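Local coordinates for protein hydrolase, putative (Plasmodium vivax, PDB 2B30) that is probably a magnesium-dependent phosphatase of the HAD superfamily, subfamily IIB (Cof-like), though its substrate is unknown and calcium occupies the metal site here, at residues A[66-69]-A[74-77]; A[70-75]-A[90-95]; A[99-104]-A[110-115]; A[135-138]-A[143-146]; A[196-201]-A[206-211]. One frame throughout, in Å; residues are numbered along the deposited sequence.

Contact 1. Residues A[66-69]-A[74-77]; sequences ICTG and GILS
Ile66, Thr68 and Ile75 meet by methyl groups; neither segment brings a flat side-chain group to the contact, so there are no faces or edges to tell apart. Ile75 reaches out of helix 72-79 toward strand 63-67, and its CD1 makes the closest approach to both residues. On Thr68 the methyl CG2 comes to it end-on, with Thr68 CG2 3.4 Å from Ile75 CD1. Ile66 offers CG2 to the same methyl and crosses the Ile75 side chain at a slant; the exact spacing there is doubtful. The backbones stay well apart, with 8.8 Å between Thr68 CA and Ile75 CA. Thr68 divides its two branches. OG1 is anti to the backbone N (chi1 -172°) and accepts a hydrogen bond from Arg70 N, while CG2 is left for the isoleucine. Phe34 of helix 34-38 also packs against all three residues. The side chain of Thr68 lies about 4 Å from that of Asp35 and about 6 Å from the bound calcium ion. A threonine in the loop that follows the strand, beside the metal aspartates, is consistent with motif II of the HAD Rossmann-like core.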
loop_
_atom_site.group_PDB
_atom_site.type_symbol
_atom_site.label_atom_id
_atom_site.label_comp_id
_atom_site.label_asym_id
_atom_site.label_seq_id
_atom_site.Cartn_x
_atom_site.Cartn_y
_atom_site.Cartn_z
ATOM N N ILE A 66 1.571 17.780 -5.783
ATOM C CA ILE A 66 2.663 17.102 -6.412
ATOM C C ILE A 66 3.150 16.010 -5.473
ATOM O O ILE A 66 3.367 16.243 -4.287
ATOM C CB ILE A 66 3.750 18.085 -6.807
ATOM C CG1 ILE A 66 3.236 18.895 -8.006
ATOM C CG2 ILE A 66 5.018 17.331 -7.167
ATOM C CD1 ILE A 66 4.056 20.085 -8.352
ATOM N N CYS A 67 3.289 14.807 -6.010
ATOM C CA CYS A 67 3.695 13.651 -5.238
ATOM C C CYS A 67 5.051 13.191 -5.762
ATOM O O CYS A 67 5.165 12.763 -6.918
ATOM C CB CYS A 67 2.633 12.564 -5.383
ATOM S SG CYS A 67 0.946 13.187 -4.995
ATOM N N THR A 68 6.084 13.303 -4.929
ATOM C CA THR A 68 7.446 13.075 -5.404
ATOM C C THR A 68 8.395 12.609 -4.322
ATOM O O THR A 68 8.108 12.736 -3.132
ATOM C CB THR A 68 8.030 14.359 -6.013
ATOM O OG1 THR A 68 9.297 14.081 -6.638
ATOM C CG2 THR A 68 8.189 15.443 -4.931
ATOM N N GLY A 69 9.540 12.090 -4.769
ATOM C CA GLY A 69 10.659 11.761 -3.895
ATOM C C GLY A 69 11.424 12.980 -3.411
ATOM O O GLY A 69 12.169 12.897 -2.450
ATOM N N GLY A 74 12.920 21.603 -2.751
ATOM C CA GLY A 74 13.555 21.056 -3.941
ATOM C C GLY A 74 12.688 21.310 -5.159
ATOM O O GLY A 74 13.186 21.690 -6.220
ATOM N N ILE A 75 11.383 21.116 -4.985
ATOM C CA ILE A 75 10.416 21.331 -6.054
ATOM C C ILE A 75 10.190 22.814 -6.347
ATOM O O ILE A 75 10.019 23.190 -7.511
ATOM C CB ILE A 75 9.094 20.583 -5.751
ATOM C CG1 ILE A 75 9.034 19.347 -6.625
ATOM C CG2 ILE A 75 7.857 21.443 -5.999
ATOM C CD1 ILE A 75 7.879 18.489 -6.340
ATOM N N LEU A 76 10.185 23.638 -5.296
ATOM C CA LEU A 76 10.053 25.084 -5.447
ATOM C C LEU A 76 11.269 25.723 -6.123
ATOM O O LEU A 76 11.132 26.722 -6.819
ATOM C CB LEU A 76 9.826 25.754 -4.092
ATOM C CG LEU A 76 8.585 25.402 -3.270
ATOM C CD1 LEU A 76 8.379 26.479 -2.235
ATOM C CD2 LEU A 76 7.333 25.244 -4.123
ATOM N N SER A 77 12.453 25.162 -5.910
ATOM C CA SER A 77 13.650 25.638 -6.603
ATOM C C SER A 77 13.534 25.369 -8.102
ATOM O O SER A 77 13.638 26.284 -8.920
ATOM C CB SER A 77 14.893 24.947 -6.056
ATOM O OG SER A 77 15.015 25.182 -4.666
#

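Contact 2. Residues A[70-75]-A[90-95]; sequences RSKVGI and YGMPGV
In the Rossmann-like core domain, Lys72 at the start of helix 72-79 lies against Tyr90, Gly91 and Met92 of the loop that leads into strand 94-96. The contact is made by the aliphatic part of the lysine. Lys72 CD is 3.9 Å from Gly91 O and 4.1 Å from Tyr90 O. Met92 adds its CG, 4.3 Å from Lys72 CD. Lys72 CG is anti to the backbone N (chi1 180°), which sends the chain toward the loop before it bends at CD and CE. The two segments belong to a beta-alpha-beta crossover: the chain leaves strand 63-67, runs through helices 72-79 and 81-87, and returns as strand 94-96 parallel to and beside the first. Ser71 is the N-cap of helix 72-79; its OG accepts from Gly74 N at 3.0 Å. Gly91 has no side chain, which leaves room for Lys72 CG; its positive phi (76°) also favours glycine. Gly91 O is hydrogen-bonded to Tyr96 OH. Just before the helix, Arg70 forms salt bridges to the metal ligand Asp35 and to Glu162.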
loop_
_atom_site.group_PDB
_atom_site.type_symbol
_atom_site.label_atom_id
_atom_site.label_comp_id
_atom_site.label_asym_id
_atom_site.label_seq_id
_atom_site.Cartn_x
_atom_site.Cartn_y
_atom_site.Cartn_z
ATOM N N ARG A 70 11.248 14.115 -4.074
ATOM C CA ARG A 70 11.938 15.335 -3.691
ATOM C C ARG A 70 11.296 15.999 -2.486
ATOM O O ARG A 70 10.210 15.618 -2.052
ATOM C CB ARG A 70 11.996 16.300 -4.876
ATOM C CG ARG A 70 12.968 15.827 -5.934
ATOM C CD ARG A 70 12.702 16.382 -7.320
ATOM N NE ARG A 70 13.310 17.696 -7.490
ATOM C CZ ARG A 70 13.805 18.183 -8.631
ATOM N NH1 ARG A 70 13.784 17.495 -9.761
ATOM N NH2 ARG A 70 14.331 19.392 -8.633
ATOM N N SER A 71 11.994 16.986 -1.937
ATOM C CA SER A 71 11.488 17.785 -0.836
ATOM C C SER A 71 10.663 18.908 -1.434
ATOM O O SER A 71 10.717 19.113 -2.647
ATOM C CB SER A 71 12.656 18.361 -0.042
ATOM O OG SER A 71 13.385 19.299 -0.824
ATOM N N LYS A 72 9.912 19.635 -0.600
ATOM C CA LYS A 72 9.100 20.776 -1.082
ATOM C C LYS A 72 9.992 21.835 -1.709
ATOM O O LYS A 72 9.805 22.192 -2.866
ATOM C CB LYS A 72 8.250 21.409 0.036
ATOM C CG LYS A 72 7.398 22.608 -0.429
ATOM C CD LYS A 72 6.289 22.998 0.585
ATOM C CE LYS A 72 6.833 23.704 1.821
ATOM N NZ LYS A 72 7.703 24.872 1.481
ATOM N N VAL A 73 10.970 22.311 -0.937
ATOM C CA VAL A 73 11.894 23.351 -1.398
ATOM C C VAL A 73 12.664 22.901 -2.641
ATOM O O VAL A 73 13.022 23.715 -3.478
ATOM C CB VAL A 73 12.912 23.791 -0.295
ATOM C CG1 VAL A 73 12.196 24.406 0.890
ATOM C CG2 VAL A 73 13.782 22.627 0.162
ATOM N N GLY A 74 12.920 21.603 -2.751
ATOM C CA GLY A 74 13.555 21.056 -3.941
ATOM C C GLY A 74 12.688 21.310 -5.159
ATOM O O GLY A 74 13.186 21.690 -6.220
ATOM N N ILE A 75 11.383 21.116 -4.985
ATOM C CA ILE A 75 10.416 21.331 -6.054
ATOM C C ILE A 75 10.190 22.814 -6.347
ATOM O O ILE A 75 10.019 23.190 -7.511
ATOM C CB ILE A 75 9.094 20.583 -5.751
ATOM C CG1 ILE A 75 9.034 19.347 -6.625
ATOM C CG2 ILE A 75 7.857 21.443 -5.999
ATOM C CD1 ILE A 75 7.879 18.489 -6.340
ATOM N N TYR A 90 2.439 26.929 -4.524
ATOM C CA TYR A 90 3.651 26.993 -3.710
ATOM C C TYR A 90 3.862 25.666 -2.978
ATOM O O TYR A 90 4.343 25.627 -1.843
ATOM C CB TYR A 90 3.565 28.183 -2.728
ATOM C CG TYR A 90 3.253 29.499 -3.423
ATOM C CD1 TYR A 90 4.271 30.353 -3.856
ATOM C CD2 TYR A 90 1.935 29.865 -3.697
ATOM C CE1 TYR A 90 3.974 31.541 -4.528
ATOM C CE2 TYR A 90 1.633 31.045 -4.371
ATOM C CZ TYR A 90 2.650 31.874 -4.776
ATOM O OH TYR A 90 2.323 33.032 -5.432
ATOM N N GLY A 91 3.489 24.574 -3.645
ATOM C CA GLY A 91 3.739 23.228 -3.144
ATOM C C GLY A 91 2.833 22.776 -2.019
ATOM O O GLY A 91 3.139 21.812 -1.321
ATOM N N MET A 92 1.710 23.453 -1.839
ATOM C CA MET A 92 0.778 23.101 -0.783
ATOM C C MET A 92 -0.637 23.000 -1.333
ATOM O O MET A 92 -1.161 23.962 -1.874
ATOM C CB MET A 92 0.819 24.154 0.299
ATOM C CG MET A 92 2.187 24.390 0.854
ATOM S SD MET A 92 2.071 25.672 2.077
ATOM C CE MET A 92 1.787 27.126 1.058
ATOM N N PRO A 93 -1.270 21.835 -1.189
ATOM C CA PRO A 93 -0.806 20.643 -0.471
ATOM C C PRO A 93 0.297 19.886 -1.217
ATOM O O PRO A 93 0.584 20.178 -2.384
ATOM C CB PRO A 93 -2.067 19.790 -0.386
ATOM C CG PRO A 93 -2.834 20.160 -1.628
ATOM C CD PRO A 93 -2.580 21.623 -1.829
ATOM N N GLY A 94 0.913 18.922 -0.542
ATOM C CA GLY A 94 1.955 18.139 -1.175
ATOM C C GLY A 94 2.372 16.879 -0.446
ATOM O O GLY A 94 2.325 16.811 0.777
ATOM N N VAL A 95 2.780 15.886 -1.236
ATOM C CA VAL A 95 3.342 14.639 -0.744
ATOM C C VAL A 95 4.803 14.602 -1.185
ATOM O O VAL A 95 5.104 14.509 -2.379
ATOM C CB VAL A 95 2.589 13.429 -1.330
ATOM C CG1 VAL A 95 3.246 12.133 -0.911
ATOM C CG2 VAL A 95 1.133 13.458 -0.898
#

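Contact 3. Residues A[99-104]-A[110-115]; sequences GTIVYD and LLDETI
Backbone hydrogen bonds join Thr100 and Val102 to the segment 110-115. Glu113 N donates to Thr100 O at 2.7 Å. Val102 uses both its polar atoms: its N donates to Leu111 O at 2.9 Å, and its O accepts from Leu110 N at 2.8 Å. A CA-H...O contact from Ile101 CA adds a second approach to Leu111 O. This is an antiparallel beta hairpin at the edge of the core sheet, with a classic beta bulge where Leu110 and Leu111 both face Val102. The bulge brings Leu110 as well as Leu111 to the apolar side chain of Val102. Val102 CG1 lies 4.0 Å from Leu110 CD1, and Val102 CG2 lies 4.0 Å from Leu111 CB. With CG1 opposite the backbone N (chi1 -178°), the valine sends this branch to Leu110 and leaves CG2 for Leu111. Leu110 CD1 also rests on Asp104 CB. Asp112 and Glu113 find their polar partners outside the hairpin. Asp112, alongside Ile101, makes a hydrogen bond from OD1 to Asn180 ND2 and a salt bridge from OD2 to Arg140. Glu113 forms a salt bridge with Lys220. Leu232 and His235 of helix 225-235 pack on Leu110.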
loop_
_atom_site.group_PDB
_atom_site.type_symbol
_atom_site.label_atom_id
_atom_site.label_comp_id
_atom_site.label_asym_id
_atom_site.label_seq_id
_atom_site.Cartn_x
_atom_site.Cartn_y
_atom_site.Cartn_z
ATOM N N GLY A 99 6.285 10.152 0.475
ATOM C CA GLY A 99 5.158 9.986 1.378
ATOM C C GLY A 99 5.464 10.122 2.848
ATOM O O GLY A 99 4.554 9.980 3.671
ATOM N N THR A 100 6.721 10.423 3.175
ATOM C CA THR A 100 7.142 10.591 4.561
ATOM C C THR A 100 6.982 12.046 5.046
ATOM O O THR A 100 7.014 12.312 6.255
ATOM C CB THR A 100 8.592 10.100 4.766
ATOM O OG1 THR A 100 9.464 10.775 3.858
ATOM C CG2 THR A 100 8.686 8.616 4.503
ATOM N N ILE A 101 6.793 12.982 4.118
ATOM C CA ILE A 101 6.440 14.354 4.490
ATOM C C ILE A 101 5.216 14.811 3.702
ATOM O O ILE A 101 5.206 14.738 2.478
ATOM C CB ILE A 101 7.608 15.359 4.281
ATOM C CG1 ILE A 101 8.773 15.000 5.189
ATOM C CG2 ILE A 101 7.163 16.801 4.602
ATOM C CD1 ILE A 101 10.031 15.806 4.919
ATOM N N VAL A 102 4.202 15.302 4.413
ATOM C CA VAL A 102 2.941 15.714 3.788
ATOM C C VAL A 102 2.461 17.053 4.343
ATOM O O VAL A 102 2.389 17.225 5.560
ATOM C CB VAL A 102 1.837 14.664 4.022
ATOM C CG1 VAL A 102 0.552 15.075 3.320
ATOM C CG2 VAL A 102 2.289 13.298 3.551
ATOM N N TYR A 103 2.135 17.987 3.451
ATOM C CA TYR A 103 1.607 19.295 3.838
ATOM C C TYR A 103 0.184 19.469 3.340
ATOM O O TYR A 103 -0.131 19.091 2.204
ATOM C CB TYR A 103 2.462 20.414 3.264
ATOM C CG TYR A 103 3.873 20.422 3.783
ATOM C CD1 TYR A 103 4.147 20.714 5.109
ATOM C CD2 TYR A 103 4.939 20.147 2.944
ATOM C CE1 TYR A 103 5.452 20.717 5.585
ATOM C CE2 TYR A 103 6.247 20.152 3.411
ATOM C CZ TYR A 103 6.490 20.438 4.722
ATOM O OH TYR A 103 7.774 20.433 5.168
ATOM N N ASP A 104 -0.681 20.038 4.177
ATOM C CA ASP A 104 -2.027 20.387 3.710
ATOM C C ASP A 104 -1.957 21.712 2.953
ATOM O O ASP A 104 -0.886 22.326 2.867
ATOM C CB ASP A 104 -3.090 20.373 4.839
ATOM C CG ASP A 104 -2.966 21.533 5.840
ATOM O OD1 ASP A 104 -2.053 22.385 5.782
ATOM O OD2 ASP A 104 -3.826 21.573 6.729
ATOM N N LEU A 110 1.215 17.313 8.149
ATOM C CA LEU A 110 0.375 16.155 8.400
ATOM C C LEU A 110 1.239 14.950 8.746
ATOM O O LEU A 110 0.806 14.052 9.445
ATOM C CB LEU A 110 -0.521 15.859 7.187
ATOM C CG LEU A 110 -1.655 16.856 6.900
ATOM C CD1 LEU A 110 -2.403 16.532 5.593
ATOM C CD2 LEU A 110 -2.615 16.855 8.046
ATOM N N LEU A 111 2.474 14.944 8.277
ATOM C CA LEU A 111 3.332 13.788 8.448
ATOM C C LEU A 111 4.767 14.163 8.171
ATOM O O LEU A 111 5.073 14.759 7.132
ATOM C CB LEU A 111 2.912 12.685 7.474
ATOM C CG LEU A 111 3.486 11.299 7.772
ATOM C CD1 LEU A 111 2.886 10.686 9.047
ATOM C CD2 LEU A 111 3.242 10.389 6.570
ATOM N N ASP A 112 5.626 13.823 9.124
ATOM C CA ASP A 112 7.071 13.925 8.985
ATOM C C ASP A 112 7.657 12.639 9.553
ATOM O O ASP A 112 7.993 12.580 10.731
ATOM C CB ASP A 112 7.602 15.146 9.748
ATOM C CG ASP A 112 9.111 15.389 9.529
ATOM O OD1 ASP A 112 9.838 14.467 9.087
ATOM O OD2 ASP A 112 9.569 16.520 9.804
ATOM N N GLU A 113 7.759 11.599 8.731
ATOM C CA GLU A 113 8.304 10.327 9.214
ATOM C C GLU A 113 9.797 10.190 8.938
ATOM O O GLU A 113 10.235 10.311 7.799
ATOM C CB GLU A 113 7.544 9.142 8.621
ATOM C CG GLU A 113 6.121 9.004 9.172
ATOM C CD GLU A 113 6.079 8.835 10.680
ATOM O OE1 GLU A 113 6.457 7.749 11.166
ATOM O OE2 GLU A 113 5.672 9.792 11.376
ATOM N N THR A 114 10.570 9.931 9.990
ATOM C CA THR A 114 12.004 9.681 9.859
ATOM C C THR A 114 12.335 8.223 10.135
ATOM O O THR A 114 11.627 7.543 10.885
ATOM C CB THR A 114 12.811 10.520 10.838
ATOM O OG1 THR A 114 12.381 10.222 12.172
ATOM C CG2 THR A 114 12.635 12.000 10.541
ATOM N N ILE A 115 13.438 7.767 9.553
ATOM C CA ILE A 115 13.879 6.400 9.734
ATOM C C ILE A 115 14.051 6.129 11.223
ATOM O O ILE A 115 14.444 7.004 11.972
ATOM C CB ILE A 115 15.192 6.122 8.971
ATOM C CG1 ILE A 115 14.972 6.266 7.459
ATOM C CG2 ILE A 115 15.703 4.723 9.274
ATOM C CD1 ILE A 115 16.211 6.620 6.691
#

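Contact 4. Residues A[135-138]-A[143-146]; sequences QTIF and SNYV
Phe138 turns the edge of its ring to the backbone of Tyr145: CD2 lies 3.5 Å from Tyr145 O, which sits in the ring plane. One face of the ring carries Thr136 CG2, offset toward the rim. Tyr145 O also accepts the backbone N of Phe138 at 2.8 Å, almost straight (172°). The return bond runs from Tyr145 N to Phe138 O at 2.7 Å. The Tyr145 ring comes obliquely to that same carbonyl, with Tyr145 CD2 3.2 Å from Phe138 O. The two bonds mark an antiparallel hydrogen-bonded pair in the hairpin of strands 136-140 and 143-147. Ile137 packs beside the partner strand with both its branches. Its CG1 is 3.9 Å from Val146 CG1, and its CG2 is 3.8 Å from Asn144 OD1, an oxygen that is hydrogen-bonded to Ser165 OG. Leu156 of helix 155-160 touches both Ile137 and Asn144, while Met173 touches Phe138 and Tyr145. Tyr145 O thus takes the Phe138 N-H and also faces the C-H edge of the ring, which is probably mildly favourable, since ring hydrogens are slightly positive.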
loop_
_atom_site.group_PDB
_atom_site.type_symbol
_atom_site.label_atom_id
_atom_site.label_comp_id
_atom_site.label_asym_id
_atom_site.label_seq_id
_atom_site.Cartn_x
_atom_site.Cartn_y
_atom_site.Cartn_z
ATOM N N GLN A 135 29.079 9.416 -1.261
ATOM C CA GLN A 135 28.245 9.648 -2.451
ATOM C C GLN A 135 26.751 9.607 -2.110
ATOM O O GLN A 135 25.905 9.338 -2.978
ATOM C CB GLN A 135 28.587 8.632 -3.537
ATOM C CG GLN A 135 28.618 7.204 -3.045
ATOM C CD GLN A 135 29.301 6.276 -4.013
ATOM O OE1 GLN A 135 30.468 5.929 -3.830
ATOM N NE2 GLN A 135 28.587 5.880 -5.056
ATOM N N THR A 136 26.444 9.919 -0.851
ATOM C CA THR A 136 25.095 9.799 -0.292
ATOM C C THR A 136 24.554 11.164 0.139
ATOM O O THR A 136 25.195 11.866 0.910
ATOM C CB THR A 136 25.106 8.848 0.926
ATOM O OG1 THR A 136 25.454 7.532 0.488
ATOM C CG2 THR A 136 23.740 8.802 1.626
ATOM N N ILE A 137 23.371 11.529 -0.351
ATOM C CA ILE A 137 22.745 12.803 0.023
ATOM C C ILE A 137 21.771 12.591 1.178
ATOM O O ILE A 137 20.800 11.846 1.058
ATOM C CB ILE A 137 22.012 13.463 -1.164
ATOM C CG1 ILE A 137 22.957 13.586 -2.356
ATOM C CG2 ILE A 137 21.504 14.850 -0.760
ATOM C CD1 ILE A 137 22.281 13.916 -3.650
ATOM N N PHE A 138 22.040 13.258 2.293
ATOM C CA PHE A 138 21.292 13.046 3.533
ATOM C C PHE A 138 20.189 14.082 3.665
ATOM O O PHE A 138 20.479 15.279 3.692
ATOM C CB PHE A 138 22.232 13.144 4.724
ATOM C CG PHE A 138 23.271 12.067 4.753
ATOM C CD1 PHE A 138 23.126 10.969 5.588
ATOM C CD2 PHE A 138 24.396 12.148 3.941
ATOM C CE1 PHE A 138 24.079 9.979 5.622
ATOM C CE2 PHE A 138 25.357 11.155 3.971
ATOM C CZ PHE A 138 25.198 10.067 4.811
ATOM N N SER A 143 15.920 20.316 4.199
ATOM C CA SER A 143 17.369 20.420 4.025
ATOM C C SER A 143 17.960 19.099 3.557
ATOM O O SER A 143 17.414 18.022 3.842
ATOM C CB SER A 143 18.045 20.790 5.344
ATOM O OG SER A 143 17.521 21.981 5.877
ATOM N N ASN A 144 19.085 19.195 2.853
ATOM C CA ASN A 144 19.888 18.027 2.531
ATOM C C ASN A 144 21.385 18.315 2.668
ATOM O O ASN A 144 21.827 19.457 2.541
ATOM C CB ASN A 144 19.518 17.473 1.149
ATOM C CG ASN A 144 19.892 18.402 0.014
ATOM O OD1 ASN A 144 21.067 18.589 -0.280
ATOM N ND2 ASN A 144 18.890 18.958 -0.653
ATOM N N TYR A 145 22.154 17.274 2.958
ATOM C CA TYR A 145 23.548 17.448 3.336
ATOM C C TYR A 145 24.432 16.422 2.657
ATOM O O TYR A 145 24.014 15.297 2.433
ATOM C CB TYR A 145 23.699 17.315 4.854
ATOM C CG TYR A 145 22.619 18.027 5.642
ATOM C CD1 TYR A 145 22.793 19.339 6.069
ATOM C CD2 TYR A 145 21.420 17.389 5.952
ATOM C CE1 TYR A 145 21.812 19.989 6.781
ATOM C CE2 TYR A 145 20.431 18.041 6.661
ATOM C CZ TYR A 145 20.640 19.345 7.074
ATOM O OH TYR A 145 19.681 20.021 7.785
ATOM N N VAL A 146 25.655 16.819 2.335
ATOM C CA VAL A 146 26.656 15.885 1.823
ATOM C C VAL A 146 27.978 16.042 2.570
ATOM O O VAL A 146 28.188 16.997 3.326
ATOM C CB VAL A 146 26.901 16.065 0.321
ATOM C CG1 VAL A 146 25.616 15.784 -0.465
ATOM C CG2 VAL A 146 27.453 17.457 0.024
#

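Contact 5. Residues A[196-201]-A[206-211]; sequences GNLKQK and LTIFTT
Ile208 points from strand 206-210 toward Leu198 and Lys199 on the last turns of helix 191-201. The pair is an alpha-beta unit of the cap domain, whose order of helices and strands fits the C2B type of Cof-like HAD proteins. The helix segment runs nearly antiparallel to the strand segment, at 161°, with the axes 9.3 Å apart. Ile208 is the centre of the packing, and its two methyl branches are used differently. CG2 faces side chains: it lies 4.4 Å from Leu198 CD2 and 4.3 Å from Lys199 CG. CD1 reaches on to the helix backbone, 4.2 Å from Leu198 O. Leu198 comes from the helix face that looks at the sheet. Tyr126 of helix 117-129 packs on the same leucine. Lys199 behaves otherwise. Its chain is extended beyond CG and slants over the strand at Ile208. The ammonium makes no hydrogen bond to the strand, and Thr210 OG1 is a distant 4.5 Å from Lys199 NZ. At the far end of the strand, Thr210 N donates to Glu250 OE1 of the core domain; the bound calcium ion is about 12 Å from the Thr210 side chain. The nearest approach of the lysine is Lys199 CE to Ile208 O, at 3.5 Å, with NZ a little farther off.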
loop_
_atom_site.group_PDB
_atom_site.type_symbol
_atom_site.label_atom_id
_atom_site.label_comp_id
_atom_site.label_asym_id
_atom_site.label_seq_id
_atom_site.Cartn_x
_atom_site.Cartn_y
_atom_site.Cartn_z
ATOM N N GLY A 196 21.218 -4.318 -4.895
ATOM C CA GLY A 196 21.006 -5.723 -4.535
ATOM C C GLY A 196 21.402 -6.025 -3.102
ATOM O O GLY A 196 20.574 -6.450 -2.305
ATOM N N ASN A 197 22.667 -5.777 -2.769
ATOM C CA ASN A 197 23.177 -6.025 -1.406
ATOM C C ASN A 197 22.499 -5.153 -0.360
ATOM O O ASN A 197 22.373 -5.546 0.804
ATOM C CB ASN A 197 24.691 -5.794 -1.332
ATOM C CG ASN A 197 25.442 -6.492 -2.447
ATOM O OD1 ASN A 197 25.209 -7.665 -2.727
ATOM N ND2 ASN A 197 26.332 -5.765 -3.104
ATOM N N LEU A 198 22.083 -3.957 -0.776
ATOM C CA LEU A 198 21.354 -3.044 0.104
ATOM C C LEU A 198 19.948 -3.592 0.396
ATOM O O LEU A 198 19.506 -3.625 1.551
ATOM C CB LEU A 198 21.282 -1.646 -0.528
ATOM C CG LEU A 198 20.862 -0.451 0.330
ATOM C CD1 LEU A 198 21.772 -0.263 1.538
ATOM C CD2 LEU A 198 20.858 0.805 -0.531
ATOM N N LYS A 199 19.267 -4.053 -0.649
ATOM C CA LYS A 199 17.920 -4.606 -0.504
ATOM C C LYS A 199 17.838 -5.891 0.327
ATOM O O LYS A 199 16.751 -6.253 0.760
ATOM C CB LYS A 199 17.262 -4.834 -1.877
ATOM C CG LYS A 199 16.790 -3.564 -2.568
ATOM C CD LYS A 199 15.793 -3.892 -3.661
ATOM C CE LYS A 199 15.330 -2.652 -4.406
ATOM N NZ LYS A 199 14.396 -3.000 -5.512
ATOM N N GLN A 200 18.955 -6.580 0.548
ATOM C CA GLN A 200 18.936 -7.804 1.364
ATOM C C GLN A 200 19.495 -7.581 2.768
ATOM O O GLN A 200 19.130 -8.291 3.704
ATOM C CB GLN A 200 19.667 -8.967 0.671
ATOM C CG GLN A 200 21.091 -8.676 0.277
ATOM C CD GLN A 200 21.845 -9.893 -0.237
ATOM O OE1 GLN A 200 22.973 -9.765 -0.730
ATOM N NE2 GLN A 200 21.235 -11.075 -0.126
ATOM N N LYS A 201 20.393 -6.616 2.918
ATOM C CA LYS A 201 20.840 -6.221 4.249
ATOM C C LYS A 201 19.677 -5.573 5.015
ATOM O O LYS A 201 19.518 -5.806 6.219
ATOM C CB LYS A 201 22.028 -5.259 4.169
ATOM N N LEU A 206 13.635 -1.132 5.543
ATOM C CA LEU A 206 13.644 0.161 4.862
ATOM C C LEU A 206 12.938 0.026 3.521
ATOM O O LEU A 206 12.933 -1.043 2.914
ATOM C CB LEU A 206 15.081 0.635 4.589
ATOM C CG LEU A 206 15.933 1.133 5.762
ATOM C CD1 LEU A 206 17.409 1.196 5.369
ATOM C CD2 LEU A 206 15.440 2.489 6.251
ATOM N N THR A 207 12.349 1.125 3.076
ATOM C CA THR A 207 11.865 1.267 1.715
ATOM C C THR A 207 13.036 1.703 0.827
ATOM O O THR A 207 13.633 2.762 1.054
ATOM C CB THR A 207 10.775 2.341 1.686
ATOM O OG1 THR A 207 9.706 1.934 2.542
ATOM C CG2 THR A 207 10.260 2.591 0.278
ATOM N N ILE A 208 13.381 0.894 -0.167
ATOM C CA ILE A 208 14.452 1.248 -1.091
ATOM C C ILE A 208 13.928 1.257 -2.520
ATOM O O ILE A 208 13.723 0.202 -3.115
ATOM C CB ILE A 208 15.658 0.279 -1.003
ATOM C CG1 ILE A 208 16.251 0.248 0.409
ATOM C CG2 ILE A 208 16.742 0.679 -2.002
ATOM C CD1 ILE A 208 16.141 -1.110 1.096
ATOM N N PHE A 209 13.722 2.451 -3.067
ATOM C CA PHE A 209 13.369 2.587 -4.473
ATOM C C PHE A 209 14.614 2.864 -5.305
ATOM O O PHE A 209 15.616 3.370 -4.798
ATOM C CB PHE A 209 12.346 3.702 -4.685
ATOM C CG PHE A 209 10.960 3.368 -4.181
ATOM C CD1 PHE A 209 10.255 2.281 -4.700
ATOM C CD2 PHE A 209 10.345 4.155 -3.209
ATOM C CE1 PHE A 209 8.970 1.973 -4.246
ATOM C CE2 PHE A 209 9.057 3.853 -2.755
ATOM C CZ PHE A 209 8.368 2.764 -3.275
ATOM N N THR A 210 14.527 2.515 -6.586
ATOM C CA THR A 210 15.582 2.755 -7.554
ATOM C C THR A 210 15.128 3.848 -8.510
ATOM O O THR A 210 14.068 3.734 -9.126
ATOM C CB THR A 210 15.907 1.474 -8.332
ATOM O OG1 THR A 210 16.397 0.491 -7.417
ATOM C CG2 THR A 210 16.967 1.725 -9.386
ATOM N N THR A 211 15.932 4.906 -8.618
ATOM C CA THR A 211 15.631 6.057 -9.481
ATOM C C THR A 211 15.719 5.615 -10.935
ATOM O O THR A 211 16.285 4.561 -11.235
ATOM C CB THR A 211 16.616 7.245 -9.212
ATOM O OG1 THR A 211 16.524 7.643 -7.839
ATOM C CG2 THR A 211 16.307 8.467 -10.065
#

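Overall arrangement
Contacts 1, 2 and 3 build one region of the core sheet. Contacts 1 and 2 share Gly74 and Ile75, with centres 4 Å apart, and strand 63-67 probably bonds to strand 94-96 through Val95 N and Ile66 O (3.1 Å). Contact 3 continues the sheet, with Tyr103 N 2.9 Å from Gly94 O. Contacts 4 and 5 both reach the second sheet, that of the cap, with centres 18 Å apart. Contact 3 meets contact 5 where the chain passes to the cap: Ile115 CG2 is 3.8 Å from Leu206 CD2. Contact 1 borders the calcium site of Asp33, Asp35 and Asp248, and Arg70 of contact 2 bridges to Asp35.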